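Long-range contacts in hypothetical protein BP2299 (Bordetella pertussis Tohama I, PDB 2FQP), which is of unknown function but adopts the cupin double-stranded beta-helix fold and binds a zinc ion: residues Met45-Leu50 with Gln62-Val67; Leu50-Pro55 with Val75-Ile80. One frame throughout, in Å; residues are numbered along the deposited sequence.

Contact 1 (Met45-Leu50 with Gln62-Val67)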
loop_
_atom_site.group_PDB
_atom_site.type_symbol
_atom_site.label_atom_id
_atom_site.label_comp_id
_atom_site.label_asym_id
_atom_site.label_seq_id
_atom_site.Cartn_x
_atom_site.Cartn_y
_atom_site.Cartn_z
HETATM N N MSE A 45 1.628 -0.128 7.117
HETATM C CA MSE A 45 2.461 1.071 7.280
HETATM C C MSE A 45 3.243 1.018 8.590
HETATM O O MSE A 45 4.059 1.884 8.866
HETATM C CB MSE A 45 1.601 2.327 7.222
HETATM C CG MSE A 45 0.828 2.579 5.966
HETATM SE SE MSE A 45 1.899 2.497 4.316
HETATM C CE MSE A 45 3.147 3.767 4.874
ATOM N N THR A 46 2.956 0.001 9.398
ATOM C CA THR A 46 3.501 -0.222 10.709
ATOM C C THR A 46 3.935 -1.667 10.759
ATOM O O THR A 46 3.271 -2.544 10.224
ATOM C CB THR A 46 2.434 -0.046 11.792
ATOM O OG1 THR A 46 1.793 1.229 11.645
ATOM C CG2 THR A 46 3.047 -0.202 13.163
ATOM N N THR A 47 5.066 -1.929 11.390
ATOM C CA THR A 47 5.455 -3.324 11.650
ATOM C C THR A 47 4.947 -3.677 13.027
ATOM O O THR A 47 5.244 -2.968 14.020
ATOM C CB THR A 47 6.960 -3.480 11.576
ATOM O OG1 THR A 47 7.377 -3.183 10.237
ATOM C CG2 THR A 47 7.408 -4.901 11.986
ATOM N N GLY A 48 4.180 -4.744 13.119
ATOM C CA GLY A 48 3.621 -5.130 14.408
ATOM C C GLY A 48 2.559 -6.183 14.289
ATOM O O GLY A 48 2.121 -6.475 13.167
ATOM N N PRO A 49 2.134 -6.749 15.431
ATOM C CA PRO A 49 1.081 -7.774 15.444
ATOM C C PRO A 49 -0.322 -7.156 15.258
ATOM O O PRO A 49 -0.585 -6.011 15.681
ATOM C CB PRO A 49 1.225 -8.386 16.850
ATOM C CG PRO A 49 1.669 -7.245 17.694
ATOM C CD PRO A 49 2.641 -6.471 16.785
ATOM N N LEU A 50 -1.209 -7.909 14.616
ATOM C CA LEU A 50 -2.625 -7.644 14.665
ATOM C C LEU A 50 -3.277 -8.892 15.206
ATOM O O LEU A 50 -2.754 -9.994 15.010
ATOM C CB LEU A 50 -3.199 -7.328 13.282
ATOM C CG LEU A 50 -2.912 -5.923 12.728
ATOM C CD1 LEU A 50 -3.672 -5.787 11.461
ATOM C CD2 LEU A 50 -3.227 -4.806 13.678
ATOM N N GLN A 62 1.605 -11.405 12.259
ATOM C CA GLN A 62 2.721 -10.472 12.314
ATOM C C GLN A 62 2.835 -9.729 11.002
ATOM O O GLN A 62 3.066 -10.339 9.975
ATOM C CB GLN A 62 4.040 -11.200 12.543
ATOM C CG GLN A 62 4.148 -11.857 13.849
ATOM C CD GLN A 62 4.174 -10.897 15.002
ATOM O OE1 GLN A 62 4.612 -9.740 14.869
ATOM N NE2 GLN A 62 3.691 -11.360 16.157
ATOM N N LEU A 63 2.604 -8.429 11.032
ATOM C CA LEU A 63 2.683 -7.638 9.828
ATOM C C LEU A 63 4.029 -6.894 9.749
ATOM O O LEU A 63 4.590 -6.492 10.772
ATOM C CB LEU A 63 1.528 -6.654 9.787
ATOM C CG LEU A 63 0.226 -7.162 9.192
ATOM C CD1 LEU A 63 -0.308 -8.347 9.985
ATOM C CD2 LEU A 63 -0.793 -6.039 9.126
ATOM N N THR A 64 4.513 -6.684 8.533
ATOM C CA THR A 64 5.742 -5.929 8.310
ATOM C C THR A 64 5.408 -4.741 7.447
ATOM O O THR A 64 4.770 -4.895 6.385
ATOM C CB THR A 64 6.782 -6.784 7.605
ATOM O OG1 THR A 64 7.044 -7.913 8.425
ATOM C CG2 THR A 64 8.063 -6.040 7.385
ATOM N N ARG A 65 5.861 -3.553 7.871
ATOM C CA ARG A 65 5.642 -2.376 7.064
ATOM C C ARG A 65 6.126 -2.626 5.628
ATOM O O ARG A 65 7.236 -3.131 5.398
ATOM C CB ARG A 65 6.283 -1.102 7.666
ATOM C CG ARG A 65 7.758 -1.094 7.686
ATOM C CD ARG A 65 8.298 0.098 8.499
ATOM N NE ARG A 65 9.759 0.159 8.421
ATOM C CZ ARG A 65 10.488 1.239 8.690
ATOM N NH1 ARG A 65 9.901 2.378 9.079
ATOM N NH2 ARG A 65 11.818 1.189 8.575
ATOM N N GLY A 66 5.260 -2.300 4.677
ATOM C CA GLY A 66 5.585 -2.367 3.268
ATOM C C GLY A 66 5.530 -3.733 2.641
ATOM O O GLY A 66 5.907 -3.859 1.499
ATOM N N VAL A 67 5.137 -4.751 3.406
ATOM C CA VAL A 67 5.029 -6.124 2.916
ATOM C C VAL A 67 3.549 -6.410 2.753
ATOM O O VAL A 67 2.821 -6.686 3.725
ATOM C CB VAL A 67 5.676 -7.151 3.861
ATOM C CG1 VAL A 67 5.498 -8.556 3.316
ATOM C CG2 VAL A 67 7.128 -6.819 4.058
#
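Gly48 and Leu63 form an antiparallel hydrogen-bonded pair, CA to CA 5.3 Å, closed by Gly48 N to Leu63 O at 3.0 Å and Leu63 N to Gly48 O at 2.9 Å. Pro49 and Gln62 follow as a non-hydrogen-bonded pair, a position where the missing N-H of proline costs no bond between the two strands.

Past the strand ends, the side chain of Thr47 replaces the backbone as acceptor. With OG1 anti to its own carbonyl carbon (chi1 -64°), the hydroxyl oxygen receives Arg65 N at 2.8 Å in a nearly straight bond, 172° at the hydrogen. Arg65 CG also packs on Thr47 OG1, at 3.3 Å. From there the extended arginine chain leads away toward the second subunit, where it packs on that subunit's Arg65, and Arg65 NH2 of the second subunit hydrogen-bonds Met45 O.

On the buried side, Leu63 CD2 meets Leu50 CD1 at 3.7 Å, the two side chains crossing at a slant. Phe87 of strand 87-94, in the other sheet, touches both leucines, so this pair packs between the sheets. On the other face Gln62, bent at chi2, folds its amide back over the proline ring, with NE2 3.9 Å from Pro49 CB. A type II turn from Thr64 to Val67, with Gly66 at positive phi, carries the chain off.

The open end of the 48-54/57-63 hairpin is therefore held by two backbone bonds and one side-chain acceptor. Pairing through Thr47 lets the chains diverge yet satisfies Arg65 N, whereas the buried Thr46 O is left without a partner, a probable small energetic cost.

Contact 2 (Leu50-Pro55 with Val75-Ile80). With ZN (zinc ion), chain E.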
loop_
_atom_site.group_PDB
_atom_site.type_symbol
_atom_site.label_atom_id
_atom_site.label_comp_id
_atom_site.label_asym_id
_atom_site.label_seq_id
_atom_site.Cartn_x
_atom_site.Cartn_y
_atom_site.Cartn_z
ATOM N N LEU A 50 -1.209 -7.909 14.616
ATOM C CA LEU A 50 -2.625 -7.644 14.665
ATOM C C LEU A 50 -3.277 -8.892 15.206
ATOM O O LEU A 50 -2.754 -9.994 15.010
ATOM C CB LEU A 50 -3.199 -7.328 13.282
ATOM C CG LEU A 50 -2.912 -5.923 12.728
ATOM C CD1 LEU A 50 -3.672 -5.787 11.461
ATOM C CD2 LEU A 50 -3.227 -4.806 13.678
ATOM N N LEU A 51 -4.400 -8.708 15.900
ATOM C CA LEU A 51 -5.131 -9.824 16.452
ATOM C C LEU A 51 -6.369 -9.948 15.590
ATOM O O LEU A 51 -7.143 -8.987 15.479
ATOM C CB LEU A 51 -5.472 -9.557 17.917
ATOM C CG LEU A 51 -6.320 -10.608 18.635
ATOM C CD1 LEU A 51 -5.666 -11.959 18.557
ATOM C CD2 LEU A 51 -6.514 -10.210 20.088
ATOM N N LEU A 52 -6.527 -11.092 14.942
ATOM C CA LEU A 52 -7.651 -11.299 14.017
ATOM C C LEU A 52 -8.653 -12.257 14.625
ATOM O O LEU A 52 -8.318 -13.402 14.953
ATOM C CB LEU A 52 -7.172 -11.828 12.676
ATOM C CG LEU A 52 -6.041 -11.062 12.001
ATOM C CD1 LEU A 52 -5.449 -11.890 10.851
ATOM C CD2 LEU A 52 -6.562 -9.726 11.535
ATOM N N GLU A 53 -9.882 -11.774 14.802
ATOM C CA GLU A 53 -10.991 -12.595 15.361
ATOM C C GLU A 53 -11.898 -13.019 14.235
ATOM O O GLU A 53 -12.417 -12.193 13.515
ATOM C CB GLU A 53 -11.803 -11.785 16.348
ATOM C CG GLU A 53 -10.974 -11.364 17.548
ATOM C CD GLU A 53 -11.778 -10.690 18.657
ATOM O OE1 GLU A 53 -12.716 -9.895 18.375
ATOM O OE2 GLU A 53 -11.426 -10.927 19.827
ATOM N N THR A 54 -12.035 -14.312 14.059
ATOM C CA THR A 54 -12.852 -14.861 13.016
ATOM C C THR A 54 -13.830 -15.780 13.706
ATOM O O THR A 54 -13.746 -16.006 14.918
ATOM C CB THR A 54 -11.970 -15.610 12.004
ATOM O OG1 THR A 54 -11.296 -16.686 12.673
ATOM C CG2 THR A 54 -10.954 -14.678 11.416
ATOM N N PRO A 55 -14.839 -16.236 12.971
ATOM C CA PRO A 55 -15.820 -17.100 13.584
ATOM C C PRO A 55 -15.222 -18.305 14.349
ATOM O O PRO A 55 -15.761 -18.704 15.357
ATOM C CB PRO A 55 -16.658 -17.550 12.387
ATOM C CG PRO A 55 -16.629 -16.414 11.461
ATOM C CD PRO A 55 -15.170 -15.936 11.561
ATOM N N VAL A 75 -14.164 -12.450 3.496
ATOM C CA VAL A 75 -13.590 -12.435 4.837
ATOM C C VAL A 75 -14.547 -11.770 5.807
ATOM O O VAL A 75 -15.076 -10.706 5.531
ATOM C CB VAL A 75 -12.211 -11.699 4.833
ATOM C CG1 VAL A 75 -11.721 -11.462 6.228
ATOM C CG2 VAL A 75 -11.211 -12.521 4.018
ATOM N N GLU A 76 -14.787 -12.428 6.925
ATOM C CA GLU A 76 -15.600 -11.873 8.033
ATOM C C GLU A 76 -14.734 -11.913 9.244
ATOM O O GLU A 76 -14.227 -12.967 9.608
ATOM C CB GLU A 76 -16.866 -12.682 8.285
ATOM C CG GLU A 76 -17.855 -12.655 7.140
ATOM C CD GLU A 76 -19.325 -12.775 7.603
ATOM O OE1 GLU A 76 -19.640 -12.648 8.829
ATOM O OE2 GLU A 76 -20.163 -12.992 6.708
ATOM N N HIS A 77 -14.515 -10.756 9.858
ATOM C CA HIS A 77 -13.685 -10.683 11.046
ATOM C C HIS A 77 -13.765 -9.350 11.786
ATOM O O HIS A 77 -14.373 -8.404 11.314
ATOM C CB HIS A 77 -12.215 -10.945 10.674
ATOM C CG HIS A 77 -11.626 -9.942 9.729
ATOM N ND1 HIS A 77 -10.365 -10.111 9.192
ATOM C CD2 HIS A 77 -12.101 -8.786 9.214
ATOM C CE1 HIS A 77 -10.076 -9.087 8.414
ATOM N NE2 HIS A 77 -11.111 -8.270 8.394
ATOM N N ASN A 78 -13.136 -9.337 12.960
ATOM C CA ASN A 78 -12.868 -8.175 13.743
ATOM C C ASN A 78 -11.342 -8.102 13.835
ATOM O O ASN A 78 -10.678 -9.103 14.031
ATOM C CB ASN A 78 -13.486 -8.232 15.136
ATOM C CG ASN A 78 -13.139 -6.984 15.982
ATOM O OD1 ASN A 78 -13.132 -5.886 15.462
ATOM N ND2 ASN A 78 -12.813 -7.188 17.278
ATOM N N VAL A 79 -10.782 -6.915 13.671
ATOM C CA VAL A 79 -9.351 -6.778 13.704
ATOM C C VAL A 79 -8.983 -5.834 14.828
ATOM O O VAL A 79 -9.523 -4.769 14.897
ATOM C CB VAL A 79 -8.830 -6.137 12.397
ATOM C CG1 VAL A 79 -7.332 -5.918 12.444
ATOM C CG2 VAL A 79 -9.162 -7.021 11.222
ATOM N N ILE A 80 -8.018 -6.231 15.630
ATOM C CA ILE A 80 -7.638 -5.540 16.840
ATOM C C ILE A 80 -6.148 -5.233 16.813
ATOM O O ILE A 80 -5.329 -6.065 16.411
ATOM C CB ILE A 80 -7.952 -6.398 18.105
ATOM C CG1 ILE A 80 -9.459 -6.556 18.315
ATOM C CG2 ILE A 80 -7.359 -5.791 19.382
ATOM C CD1 ILE A 80 -9.798 -7.712 19.254
HETATM ZN ZN ZN E . -11.190 -6.215 7.391
HETATM O O HOH W 1 -10.940 -3.884 6.917
HETATM O O HOH W 2 -10.164 -4.972 8.984
HETATM O O HOH W 3 -9.249 -5.964 6.838
#
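Asn78 ND2 is gripped by two carboxylates: it donates to Glu53 OE1 across the contact, at 2.9 Å, and to Glu30 OE1. The Glu53 oxygen lies in the plane of the Asn78 amide but is itself met from above its carboxylate plane, because the two flat groups, though side by side and pointing the same way, are turned 58° apart. Two acidic partners on one amide nitrogen fix the rotation of the Asn78 side chain.

Beneath this bond the backbones pair in antiparallel register, Leu51 with Ile80 and Glu53 with Asn78 as hydrogen-bonded pairs. The shortest link is Leu51 N to Ile80 O, 2.8 Å. On the face carrying Glu53 and Asn78, Ile80 CD1 also presses on the glutamate carboxylate carbon, Glu53 CD, at 3.6 Å.

The opposite face serves the metal. There Leu52 CD2 touches Val79 CG2 at 3.8 Å, and Val79 CG2 in turn lies over one face of the His77 ring, 3.6 Å above its plane and over its centre. Val75 CG1 covers the other ring face at 3.5 Å, so the imidazole is clamped between two valines. With CG between the backbone N and the carbonyl carbon (chi1 62°), the His77 ring turns away from strand 48-54 and presents NE2 to the zinc ion at 2.3 Å. His34, His36 and three waters complete six ligands.

Strand 76-80 runs between strand 48-54 and the short strand 34-35, to which His77 is joined by a backbone bond with His34. On its far side strand 48-54 pairs with 57-63, while Tyr40 of strand 40-44, in the other sheet, touches His77 and Val75 across the barrel.

In the fold
Contacts 1 and 2 lie on the two sides and toward the two ends of strand 48-54, which pairs with strand 57-63 in the first and with strand 76-80 in the second; their centres are 16 Å apart. Leu50 is the residue they share, its CD1 reaching Leu63 in contact 1 and Val79 CG1 in contact 2. Its side chain is about 9 Å from the zinc ion, whereas contact 2 supplies a ligand directly. The side chains of Leu50 and His77 lie about 4 Å and 3 Å from bound acetate, probably from the crystallisation liquor, which may nonetheless mark a pocket beside the metal. Contact 1 instead reaches the second subunit.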